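Local structure of metallo-beta-lactamase (Serratia marcescens, 6K4X) at residues A[7-12]-A[18-23]; A[53-56]-A[61-64]; A[100-105]-A[124-129]; A[209-214]-A[243-248]. The protein hydrolyses the amide bond of the beta-lactam ring with two zinc ions, as a subclass B3 metallo-beta-lactamase, and so probably confers resistance to beta-lactam antibiotics. All coordinates share one frame; numbering follows the deposited sequence.

In the fold
From the N terminus, contact 1 closes first: the chain runs through 7-12, turns over five residues and comes back along 18-23, building the outer edge of the seven-stranded sheet. Contact 2 follows in series, where helix 47-57 meets the short connection into strand 65-69; contacts 1 and 2 touch where Asn-54 ND2 hydrogen-bonds to Val-21 O. Contact 3 closes an 18-residue loop and sets helix 99-104 on strand 126-129, the other edge of that sheet. Contact 4 spans 28 residues and joins strand 210-213 of the second sheet to C-terminal helix 241-260. None nests or crosses. Between the sheets, Thr-18 of contact 1 packs on Ile-212 of contact 4.

Contact 1 (A[7-12]-A[18-23]); sequences SPQQPF and THYVGT
Tyr-20 CB sits over one face of the Phe-12 ring, 3.7 Å from its centroid, in a CH-pi contact. The two rings lie nearly parallel, with planes 15° apart, but are slid so far that they barely overlap; the meeting is between the Phe-12 rim and the root of the tyrosine, with Phe-12 CE1 3.5 Å from Tyr-20 CD1. Phe-12 reaches back over its partner because its CG stands between the backbone N and the carbonyl carbon (chi1 54°). Beneath the rings the backbones form an antiparallel hydrogen-bonded pair: Tyr-20 N donates to Phe-12 O at 2.8 Å, and Phe-12 N returns to Tyr-20 O at 3.1 Å. This is the edge hairpin of the seven-stranded sheet of the alpha-beta/beta-alpha metallo-beta-lactamase fold. Beyond that pair the chains run on side by side without a second bridge. Pro-11 CB presses on Tyr-20 O, and a water lies between Gln-9 O and Gly-22 O, within hydrogen-bonding distance of both. Gln-9 CG approaches the tyrosine ring at CE1, 4.0 Å away. The phenol end is held by its own segment, Tyr-20 OH donating to Thr-23 O at 2.8 Å with the acceptor in the ring plane. Farther out, Trp-222 of helix 221-231 meets Tyr-20 edge-to-face and touches Phe-12, while Thr-23 OG1 bonds to Trp-5 O and Ile-26 N.

Contact 2 (A[53-56]-A[61-64]); sequences ANIR and KLSD
Helix 47-57 and the short 3-10 turn at 62-64 leading into strand 65-69 meet here, at the return half of a beta-alpha-beta crossover between the parallel strands 37-40 and 65-69. Leu-62 carries the contact, and its two methyls divide the work. Leu-62 CD2 goes inward against Ile-55, 3.8 Å from Ile-55 CG2, with Ile-55 CB and CD1 only slightly farther, so it rests against the branched part of the isoleucine. Leu-62 CD1 goes outward to Arg-56, where, in the conformer modelled here, one of two, it lies at the edge of the guanidinium, near its plane, 3.7 Å from Arg-56 NH1. In that conformer the arginine chain bends at chi3 (-58°), folding the guanidinium back over its own helix, one face above Ala-53 N. Contact between the segments is by van der Waals packing. The turn has its own internal bonds, Asp-64 N to Lys-61 O at 3.0 Å and Lys-61 NZ to Ser-63 OG at 2.6 Å. Leu-62 is also touched by Leu-87 and Thr-88 of helix 81-88, and Ile-55 by Phe-60. The contact thus packs the helix of the beta-alpha-beta crossover on the connection that leads into its second parallel strand.

Contact 3 (A[100-105]-A[124-129]); sequences DTLRTG and AKVRAV. With SO4 (sulfate ion), chain F.
Two arginines converge on one carbonyl oxygen: in the Arg-103 conformer given, one of two, Arg-103 NH2 and Arg-127 NH2 both donate to Val-126 O, each at 2.9 Å. This leaves Arg-103 NH2 and Arg-127 NH2 3.7 Å apart. The site belongs to the beta-alpha-beta unit of strand 91-95, helix 99-104 and edge strand 126-129; the axes of helix 100-104 and strand 126-129 run antiparallel at 166° and come within 8.6 Å. Arg-103 donates from a position tilted modestly from the carbonyl plane, whereas Arg-127 donates from above it, so the two use different approaches to the oxygen. Their guanidinium planes stand 71° apart. Arg-103 reaches the strand with a chain extended from CG to NE, its CG passing 3.9 Å from Val-126 CG2. Val-126 CG1 packs on Leu-102 CB and CD1, and Leu-102 also touches Ala-94 and Ser-73. A sulfate, most likely a component of the crystallisation solution, would offset the gathered positive charge. A water takes a bond from Val-126 N and a weak one from Arg-103 NE, and gives one to sulfate O1, linking the helix side to the anion. Arg-127 bends at chi2 and presents its edge to the sulfate, NH2 to O1; Lys-125 N adds a bond to O3. The straightest bond to the anion is from Arg-127 NH1 to sulfate O4, 2.8 Å long and 176° at the hydrogen.

Contact 4 (A[209-214]-A[243-248]); sequences DIAIAA and RAIAAA. With SO4 (sulfate ion), chain H.
With CG1 set beside its backbone N (chi1 -65°) and CD1 then swung to the extended position (chi2 172°), Ile-245 sends its terminal methyl out from the helix to touch Ala-211 and Ala-213. Ile-245 CD1 is 4.2 Å from Ala-211 CB and 4.3 Å from Ala-213 CB, so it settles across the pair of alanine methyls, which project from the same side of strand 210-213, while Ile-212 between them points the other way. The contact is small and wholly apolar. It joins the edge strand of the five-stranded sheet to helix 241-260, the long C-terminal helix on the outer side of the alpha-beta/beta-alpha sandwich; with small alanine side chains facing it, the nearest CA atoms, Ala-213 CA and Ile-245 CA, are 8.2 Å apart. Val-218 and Ala-173 also touch Ile-245, and Ala-211 leans further on Ala-241 and Cys-242 of the same helix. Ala-213 leads almost directly into His-215, a ligand of the second zinc. Two residues earlier on the helix than Ile-245, away from the apolar patch, Arg-243 bends at chi3 (-69°) and turns its guanidinium edge to a second sulfate: Arg-243 NE donates to sulfate O2 at 2.9 Å, and Arg-243 NH2 to sulfate O4 at 3.2 Å.

Contact 1 (A[7-12]-A[18-23])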
loop_
_atom_site.group_PDB
_atom_site.type_symbol
_atom_site.label_atom_id
_atom_site.label_comp_id
_atom_site.label_asym_id
_atom_site.label_seq_id
_atom_site.Cartn_x
_atom_site.Cartn_y
_atom_site.Cartn_z
ATOM N N SER A 7 -5.805 14.309 4.941
ATOM C CA SER A 7 -5.167 15.576 5.289
ATOM C C SER A 7 -4.022 15.897 4.335
ATOM O O SER A 7 -3.228 15.027 3.932
ATOM C CB SER A 7 -4.665 15.560 6.692
ATOM O OG SER A 7 -3.718 14.527 6.901
ATOM N N PRO A 8 -3.829 17.195 4.027
ATOM C CA PRO A 8 -2.612 17.622 3.341
ATOM C C PRO A 8 -1.356 17.143 4.063
ATOM O O PRO A 8 -1.320 16.995 5.302
ATOM C CB PRO A 8 -2.729 19.150 3.366
ATOM C CG PRO A 8 -4.221 19.372 3.289
ATOM C CD PRO A 8 -4.801 18.297 4.190
ATOM N N GLN A 9 -0.302 16.955 3.277
ATOM C CA GLN A 9 0.997 16.505 3.767
ATOM C C GLN A 9 2.043 16.903 2.725
ATOM O O GLN A 9 1.943 16.506 1.568
ATOM C CB GLN A 9 1.003 14.989 3.998
ATOM C CG GLN A 9 2.390 14.409 4.234
ATOM C CD GLN A 9 3.028 14.903 5.502
ATOM O OE1 GLN A 9 2.429 14.833 6.581
ATOM N NE2 GLN A 9 4.261 15.377 5.388
ATOM N N GLN A 10 2.998 17.740 3.114
ATOM C CA GLN A 10 3.978 18.205 2.157
ATOM C C GLN A 10 4.763 16.978 1.707
ATOM O O GLN A 10 5.290 16.225 2.535
ATOM C CB GLN A 10 4.910 19.239 2.797
ATOM C CG GLN A 10 5.826 19.926 1.792
ATOM C CD GLN A 10 5.078 20.848 0.856
ATOM O OE1 GLN A 10 4.071 21.456 1.244
ATOM N NE2 GLN A 10 5.557 20.958 -0.373
ATOM N N PRO A 11 4.903 16.730 0.393
ATOM C CA PRO A 11 5.581 15.513 -0.060
ATOM C C PRO A 11 7.095 15.607 0.136
ATOM O O PRO A 11 7.645 16.683 0.316
ATOM C CB PRO A 11 5.177 15.403 -1.533
ATOM C CG PRO A 11 4.975 16.858 -1.928
ATOM C CD PRO A 11 4.325 17.495 -0.720
ATOM N N PHE A 12 7.746 14.447 0.097
ATOM C CA PHE A 12 9.157 14.388 0.392
ATOM C C PHE A 12 9.750 13.149 -0.245
ATOM O O PHE A 12 9.086 12.126 -0.442
ATOM C CB PHE A 12 9.414 14.374 1.905
ATOM C CG PHE A 12 8.708 13.306 2.707
ATOM C CD1 PHE A 12 7.391 13.477 3.069
ATOM C CD2 PHE A 12 9.354 12.138 3.099
ATOM C CE1 PHE A 12 6.735 12.520 3.823
ATOM C CE2 PHE A 12 8.700 11.183 3.849
ATOM C CZ PHE A 12 7.382 11.358 4.191
ATOM N N THR A 18 12.111 7.369 -5.044
ATOM C CA THR A 18 10.940 7.033 -4.256
ATOM C C THR A 18 10.508 8.253 -3.449
ATOM O O THR A 18 11.266 8.709 -2.587
ATOM C CB THR A 18 11.238 5.890 -3.278
ATOM O OG1 THR A 18 11.513 4.691 -4.015
ATOM C CG2 THR A 18 10.097 5.620 -2.333
ATOM N N HIS A 19 9.299 8.728 -3.719
ATOM C CA HIS A 19 8.775 9.960 -3.094
ATOM C C HIS A 19 7.469 9.644 -2.365
ATOM O O HIS A 19 6.598 8.957 -2.940
ATOM C CB HIS A 19 8.512 11.047 -4.143
ATOM C CG HIS A 19 9.599 11.163 -5.155
ATOM N ND1 HIS A 19 10.798 11.789 -4.891
ATOM C CD2 HIS A 19 9.686 10.657 -6.401
ATOM C CE1 HIS A 19 11.557 11.694 -5.976
ATOM N NE2 HIS A 19 10.907 10.986 -6.908
ATOM N N TYR A 20 7.311 10.133 -1.140
ATOM C CA TYR A 20 6.053 10.075 -0.452
ATOM C C TYR A 20 5.172 11.221 -0.941
ATOM O O TYR A 20 5.575 12.378 -0.863
ATOM C CB TYR A 20 6.264 10.167 1.054
ATOM C CG TYR A 20 5.014 9.957 1.867
ATOM C CD1 TYR A 20 4.092 10.975 2.058
ATOM C CD2 TYR A 20 4.742 8.715 2.426
ATOM C CE1 TYR A 20 2.950 10.761 2.811
ATOM C CE2 TYR A 20 3.610 8.500 3.192
ATOM C CZ TYR A 20 2.700 9.522 3.377
ATOM O OH TYR A 20 1.592 9.298 4.147
ATOM N N VAL A 21 3.980 10.877 -1.447
ATOM C CA VAL A 21 3.040 11.833 -1.975
ATOM C C VAL A 21 1.647 11.643 -1.368
ATOM O O VAL A 21 0.671 12.201 -1.877
ATOM C CB VAL A 21 2.979 11.797 -3.512
ATOM C CG1 VAL A 21 4.283 12.266 -4.127
ATOM C CG2 VAL A 21 2.561 10.443 -4.051
ATOM N N GLY A 22 1.534 10.850 -0.295
ATOM C CA GLY A 22 0.259 10.603 0.347
ATOM C C GLY A 22 -0.198 11.734 1.256
ATOM O O GLY A 22 0.285 12.874 1.239
ATOM N N THR A 23 -1.212 11.395 2.054
ATOM C CA THR A 23 -1.803 12.312 3.004
ATOM C C THR A 23 -1.073 12.184 4.339
ATOM O O THR A 23 -0.131 11.420 4.509
ATOM C CB THR A 23 -3.302 12.022 3.142
ATOM O OG1 THR A 23 -3.398 10.666 3.609
ATOM C CG2 THR A 23 -4.059 12.222 1.849
HETATM O O HOH W 1 2.922 13.855 0.862
#

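Contact 2 (A[53-56]-A[61-64])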
loop_
_atom_site.group_PDB
_atom_site.type_symbol
_atom_site.label_atom_id
_atom_site.label_comp_id
_atom_site.label_asym_id
_atom_site.label_seq_id
_atom_site.Cartn_x
_atom_site.Cartn_y
_atom_site.Cartn_z
ATOM N N ALA A 53 -1.860 17.172 -6.096
ATOM C CA ALA A 53 -1.084 18.371 -5.851
ATOM C C ALA A 53 0.337 18.007 -5.413
ATOM O O ALA A 53 1.309 18.692 -5.758
ATOM C CB ALA A 53 -1.776 19.217 -4.815
ATOM N N ASN A 54 0.468 16.933 -4.629
ATOM C CA ASN A 54 1.740 16.509 -4.121
ATOM C C ASN A 54 2.657 16.055 -5.262
ATOM O O ASN A 54 3.851 16.343 -5.252
ATOM C CB ASN A 54 1.560 15.426 -3.063
ATOM C CG ASN A 54 1.042 15.939 -1.735
ATOM O OD1 ASN A 54 1.038 17.151 -1.479
ATOM N ND2 ASN A 54 0.657 15.028 -0.854
ATOM N N ILE A 55 2.108 15.302 -6.215
ATOM C CA ILE A 55 2.904 14.852 -7.340
ATOM C C ILE A 55 3.420 16.076 -8.100
ATOM O O ILE A 55 4.594 16.132 -8.482
ATOM C CB ILE A 55 2.064 13.922 -8.231
ATOM C CG1 ILE A 55 1.786 12.597 -7.519
ATOM C CG2 ILE A 55 2.727 13.715 -9.580
ATOM C CD1 ILE A 55 0.738 11.752 -8.180
ATOM N N ARG A 56 2.543 17.046 -8.350
ATOM C CA ARG A 56 2.966 18.268 -9.046
ATOM C C ARG A 56 4.023 19.016 -8.218
ATOM O O ARG A 56 4.976 19.564 -8.775
ATOM C CB ARG A 56 1.753 19.141 -9.385
ATOM C CG ARG A 56 0.796 18.501 -10.382
ATOM C CD ARG A 56 -0.250 19.484 -10.872
ATOM N NE ARG A 56 -1.062 20.088 -9.821
ATOM C CZ ARG A 56 -2.234 19.624 -9.400
ATOM N NH1 ARG A 56 -2.824 18.651 -10.070
ATOM N NH2 ARG A 56 -2.825 20.138 -8.327
ATOM N N LYS A 61 4.401 15.564 -13.796
ATOM C CA LYS A 61 3.121 15.735 -14.458
ATOM C C LYS A 61 2.236 14.514 -14.243
ATOM O O LYS A 61 2.687 13.373 -14.366
ATOM C CB LYS A 61 3.324 15.871 -15.964
ATOM C CG LYS A 61 4.133 17.087 -16.388
ATOM C CD LYS A 61 4.444 17.118 -17.878
ATOM C CE LYS A 61 3.204 17.166 -18.744
ATOM N NZ LYS A 61 2.924 15.846 -19.360
ATOM N N LEU A 62 0.964 14.764 -13.954
ATOM C CA LEU A 62 0.013 13.676 -13.742
ATOM C C LEU A 62 -0.068 12.797 -14.997
ATOM O O LEU A 62 -0.192 11.582 -14.909
ATOM C CB LEU A 62 -1.363 14.247 -13.391
ATOM C CG LEU A 62 -1.437 15.033 -12.085
ATOM C CD1 LEU A 62 -2.883 15.355 -11.745
ATOM C CD2 LEU A 62 -0.775 14.293 -10.945
ATOM N N SER A 63 0.020 13.399 -16.186
ATOM C CA SER A 63 -0.133 12.650 -17.423
ATOM C C SER A 63 1.016 11.655 -17.629
ATOM O O SER A 63 0.895 10.753 -18.435
ATOM C CB SER A 63 -0.251 13.576 -18.611
ATOM O OG SER A 63 0.898 14.356 -18.745
ATOM N N ASP A 64 2.108 11.836 -16.888
ATOM C CA ASP A 64 3.241 10.921 -16.970
ATOM C C ASP A 64 3.131 9.735 -16.006
ATOM O O ASP A 64 3.961 8.845 -16.059
ATOM C CB ASP A 64 4.546 11.658 -16.722
ATOM C CG ASP A 64 4.985 12.477 -17.920
ATOM O OD1 ASP A 64 4.561 12.169 -19.056
ATOM O OD2 ASP A 64 5.724 13.455 -17.684
#

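Contact 3 (A[100-105]-A[124-129])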
loop_
_atom_site.group_PDB
_atom_site.type_symbol
_atom_site.label_atom_id
_atom_site.label_comp_id
_atom_site.label_asym_id
_atom_site.label_seq_id
_atom_site.Cartn_x
_atom_site.Cartn_y
_atom_site.Cartn_z
ATOM N N ASP A 100 -12.573 -6.686 -8.858
ATOM C CA ASP A 100 -13.965 -6.339 -8.934
ATOM C C ASP A 100 -14.316 -5.257 -7.898
ATOM O O ASP A 100 -15.117 -4.367 -8.161
ATOM C CB ASP A 100 -14.812 -7.594 -8.768
ATOM C CG ASP A 100 -16.239 -7.359 -9.191
ATOM O OD1 ASP A 100 -16.435 -6.983 -10.353
ATOM O OD2 ASP A 100 -17.116 -7.535 -8.346
ATOM N N THR A 101 -13.684 -5.331 -6.725
ATOM C CA THR A 101 -13.921 -4.359 -5.698
ATOM C C THR A 101 -13.450 -2.980 -6.162
ATOM O O THR A 101 -14.120 -1.961 -5.947
ATOM C CB THR A 101 -13.202 -4.698 -4.398
ATOM O OG1 THR A 101 -13.583 -6.012 -3.993
ATOM C CG2 THR A 101 -13.537 -3.697 -3.321
ATOM N N LEU A 102 -12.283 -2.911 -6.801
ATOM C CA LEU A 102 -11.802 -1.613 -7.272
ATOM C C LEU A 102 -12.697 -1.063 -8.389
ATOM O O LEU A 102 -12.854 0.155 -8.517
ATOM C CB LEU A 102 -10.364 -1.723 -7.774
ATOM C CG LEU A 102 -9.318 -1.986 -6.688
ATOM C CD1 LEU A 102 -7.956 -2.189 -7.314
ATOM C CD2 LEU A 102 -9.263 -0.872 -5.650
ATOM N N ARG A 103 -13.247 -1.940 -9.228
ATOM C CA ARG A 103 -14.101 -1.487 -10.308
ATOM C C ARG A 103 -15.426 -0.972 -9.781
ATOM O O ARG A 103 -15.958 -0.015 -10.349
ATOM C CB ARG A 103 -14.423 -2.598 -11.298
ATOM C CG ARG A 103 -13.223 -2.971 -12.136
ATOM C CD ARG A 103 -13.496 -4.167 -13.004
ATOM N NE ARG A 103 -12.406 -4.290 -13.957
ATOM C CZ ARG A 103 -12.229 -5.344 -14.744
ATOM N NH1 ARG A 103 -13.034 -6.391 -14.634
ATOM N NH2 ARG A 103 -11.254 -5.331 -15.632
ATOM N N THR A 104 -15.972 -1.579 -8.734
ATOM C CA THR A 104 -17.319 -1.216 -8.265
ATOM C C THR A 104 -17.274 -0.300 -7.043
ATOM O O THR A 104 -18.277 0.366 -6.750
ATOM C CB THR A 104 -18.130 -2.458 -7.922
ATOM O OG1 THR A 104 -17.497 -3.100 -6.822
ATOM C CG2 THR A 104 -18.292 -3.389 -9.098
ATOM N N GLY A 105 -16.178 -0.357 -6.294
ATOM C CA GLY A 105 -16.053 0.335 -5.025
ATOM C C GLY A 105 -16.832 -0.293 -3.891
ATOM O O GLY A 105 -17.047 0.360 -2.885
ATOM N N ALA A 124 -12.047 2.934 -13.474
ATOM C CA ALA A 124 -11.807 2.378 -14.789
ATOM C C ALA A 124 -10.411 1.745 -14.878
ATOM O O ALA A 124 -9.530 2.015 -14.059
ATOM C CB ALA A 124 -11.965 3.455 -15.837
ATOM N N LYS A 125 -10.220 0.902 -15.899
ATOM C CA LYS A 125 -8.916 0.422 -16.335
ATOM C C LYS A 125 -8.216 -0.405 -15.248
ATOM O O LYS A 125 -6.982 -0.337 -15.087
ATOM C CB LYS A 125 -8.001 1.574 -16.764
ATOM C CG LYS A 125 -8.472 2.386 -17.960
ATOM C CD LYS A 125 -7.312 2.827 -18.832
ATOM C CE LYS A 125 -6.893 1.710 -19.761
ATOM N NZ LYS A 125 -5.874 2.154 -20.734
ATOM N N VAL A 126 -8.957 -1.261 -14.564
ATOM C CA VAL A 126 -8.377 -2.108 -13.552
ATOM C C VAL A 126 -8.004 -3.454 -14.178
ATOM O O VAL A 126 -8.792 -4.067 -14.906
ATOM C CB VAL A 126 -9.327 -2.316 -12.367
ATOM C CG1 VAL A 126 -8.645 -3.079 -11.258
ATOM C CG2 VAL A 126 -9.867 -0.987 -11.863
ATOM N N ARG A 127 -6.791 -3.908 -13.907
ATOM C CA ARG A 127 -6.278 -5.175 -14.409
ATOM C C ARG A 127 -5.621 -5.958 -13.278
ATOM O O ARG A 127 -5.085 -5.370 -12.352
ATOM C CB ARG A 127 -5.230 -4.918 -15.494
ATOM C CG ARG A 127 -5.643 -3.929 -16.573
ATOM C CD ARG A 127 -6.635 -4.532 -17.540
ATOM N NE ARG A 127 -7.056 -3.577 -18.581
ATOM C CZ ARG A 127 -8.193 -2.879 -18.579
ATOM N NH1 ARG A 127 -8.465 -2.031 -19.566
ATOM N NH2 ARG A 127 -9.070 -3.079 -17.622
ATOM N N ALA A 128 -5.623 -7.283 -13.379
ATOM C CA ALA A 128 -5.029 -8.152 -12.379
ATOM C C ALA A 128 -3.541 -8.377 -12.645
ATOM O O ALA A 128 -3.099 -8.501 -13.785
ATOM C CB ALA A 128 -5.732 -9.492 -12.366
ATOM N N VAL A 129 -2.792 -8.541 -11.555
ATOM C CA VAL A 129 -1.437 -9.064 -11.562
ATOM C C VAL A 129 -1.367 -10.283 -10.640
ATOM O O VAL A 129 -2.124 -10.381 -9.671
ATOM C CB VAL A 129 -0.414 -8.019 -11.101
ATOM C CG1 VAL A 129 -0.373 -6.853 -12.059
ATOM C CG2 VAL A 129 -0.650 -7.550 -9.681
HETATM S S SO4 F . -11.948 -0.760 -18.751
HETATM O O1 SO4 F . -11.758 -1.919 -17.901
HETATM O O2 SO4 F . -13.177 -1.128 -19.534
HETATM O O3 SO4 F . -12.180 0.549 -18.066
HETATM O O4 SO4 F . -10.814 -0.515 -19.639
HETATM O O HOH W 2 -11.859 -1.798 -15.126
#

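Contact 4 (A[209-214]-A[243-248])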
loop_
_atom_site.group_PDB
_atom_site.type_symbol
_atom_site.label_atom_id
_atom_site.label_comp_id
_atom_site.label_asym_id
_atom_site.label_seq_id
_atom_site.Cartn_x
_atom_site.Cartn_y
_atom_site.Cartn_z
ATOM N N ASP A 209 15.009 -3.006 2.896
ATOM C CA ASP A 209 15.793 -1.954 3.506
ATOM C C ASP A 209 14.902 -0.811 3.990
ATOM O O ASP A 209 15.176 -0.253 5.060
ATOM C CB ASP A 209 16.830 -1.392 2.540
ATOM C CG ASP A 209 17.861 -2.420 2.135
ATOM O OD1 ASP A 209 18.465 -3.025 3.059
ATOM O OD2 ASP A 209 18.061 -2.615 0.941
ATOM N N ILE A 210 13.920 -0.419 3.186
ATOM C CA ILE A 210 13.027 0.703 3.502
ATOM C C ILE A 210 11.608 0.187 3.352
ATOM O O ILE A 210 11.206 -0.150 2.230
ATOM C CB ILE A 210 13.259 1.894 2.562
ATOM C CG1 ILE A 210 14.683 2.431 2.716
ATOM C CG2 ILE A 210 12.192 2.969 2.779
ATOM C CD1 ILE A 210 15.077 3.419 1.628
ATOM N N ALA A 211 10.862 0.134 4.454
ATOM C CA ALA A 211 9.450 -0.245 4.397
ATOM C C ALA A 211 8.594 1.000 4.552
ATOM O O ALA A 211 8.807 1.806 5.466
ATOM C CB ALA A 211 9.116 -1.278 5.443
ATOM N N ILE A 212 7.631 1.144 3.647
ATOM C CA ILE A 212 6.624 2.166 3.698
ATOM C C ILE A 212 5.302 1.438 3.877
ATOM O O ILE A 212 4.861 0.735 2.972
ATOM C CB ILE A 212 6.622 3.029 2.426
ATOM C CG1 ILE A 212 7.982 3.698 2.230
ATOM C CG2 ILE A 212 5.499 4.039 2.478
ATOM C CD1 ILE A 212 8.366 3.978 0.800
ATOM N N ALA A 213 4.707 1.530 5.065
ATOM C CA ALA A 213 3.463 0.814 5.348
ATOM C C ALA A 213 2.266 1.623 4.864
ATOM O O ALA A 213 2.273 2.845 4.948
ATOM C CB ALA A 213 3.351 0.524 6.816
ATOM N N ALA A 214 1.235 0.926 4.385
ATOM C CA ALA A 214 0.063 1.582 3.834
ATOM C C ALA A 214 -0.531 2.583 4.840
ATOM O O ALA A 214 -0.921 3.700 4.471
ATOM C CB ALA A 214 -0.942 0.542 3.402
ATOM N N ARG A 243 10.044 -7.535 8.912
ATOM C CA ARG A 243 9.909 -8.539 9.954
ATOM C C ARG A 243 9.020 -8.026 11.074
ATOM O O ARG A 243 8.185 -8.764 11.602
ATOM C CB ARG A 243 11.258 -8.997 10.524
ATOM C CG ARG A 243 12.116 -9.749 9.515
ATOM C CD ARG A 243 13.393 -10.329 10.116
ATOM N NE ARG A 243 14.385 -9.343 10.506
ATOM C CZ ARG A 243 15.366 -8.881 9.729
ATOM N NH1 ARG A 243 15.478 -9.272 8.471
ATOM N NH2 ARG A 243 16.227 -8.009 10.230
ATOM N N ALA A 244 9.174 -6.753 11.412
ATOM C CA ALA A 244 8.392 -6.160 12.490
ATOM C C ALA A 244 6.918 -6.000 12.101
ATOM O O ALA A 244 6.028 -6.238 12.927
ATOM C CB ALA A 244 8.967 -4.829 12.922
ATOM N N ILE A 245 6.635 -5.554 10.884
ATOM C CA ILE A 245 5.255 -5.436 10.417
ATOM C C ILE A 245 4.583 -6.813 10.453
ATOM O O ILE A 245 3.466 -6.948 10.938
ATOM C CB ILE A 245 5.209 -4.834 9.003
ATOM C CG1 ILE A 245 5.730 -3.397 9.032
ATOM C CG2 ILE A 245 3.804 -4.920 8.409
ATOM C CD1 ILE A 245 5.901 -2.791 7.667
ATOM N N ALA A 246 5.293 -7.839 10.004
ATOM C CA ALA A 246 4.771 -9.190 10.023
ATOM C C ALA A 246 4.505 -9.648 11.460
ATOM O O ALA A 246 3.488 -10.294 11.742
ATOM C CB ALA A 246 5.713 -10.131 9.313
ATOM N N ALA A 247 5.451 -9.386 12.365
ATOM C CA ALA A 247 5.305 -9.797 13.762
ATOM C C ALA A 247 4.085 -9.130 14.381
ATOM O O ALA A 247 3.372 -9.748 15.166
ATOM C CB ALA A 247 6.553 -9.497 14.542
ATOM N N ALA A 248 3.867 -7.858 14.074
ATOM C CA ALA A 248 2.713 -7.164 14.645
ATOM C C ALA A 248 1.413 -7.745 14.077
ATOM O O ALA A 248 0.403 -7.830 14.779
ATOM C CB ALA A 248 2.792 -5.690 14.373
HETATM S S SO4 H . 14.698 -8.477 14.161
HETATM O O1 SO4 H . 14.812 -9.488 15.242
HETATM O O2 SO4 H . 13.563 -8.849 13.260
HETATM O O3 SO4 H . 14.424 -7.151 14.774
HETATM O O4 SO4 H . 15.961 -8.385 13.387
#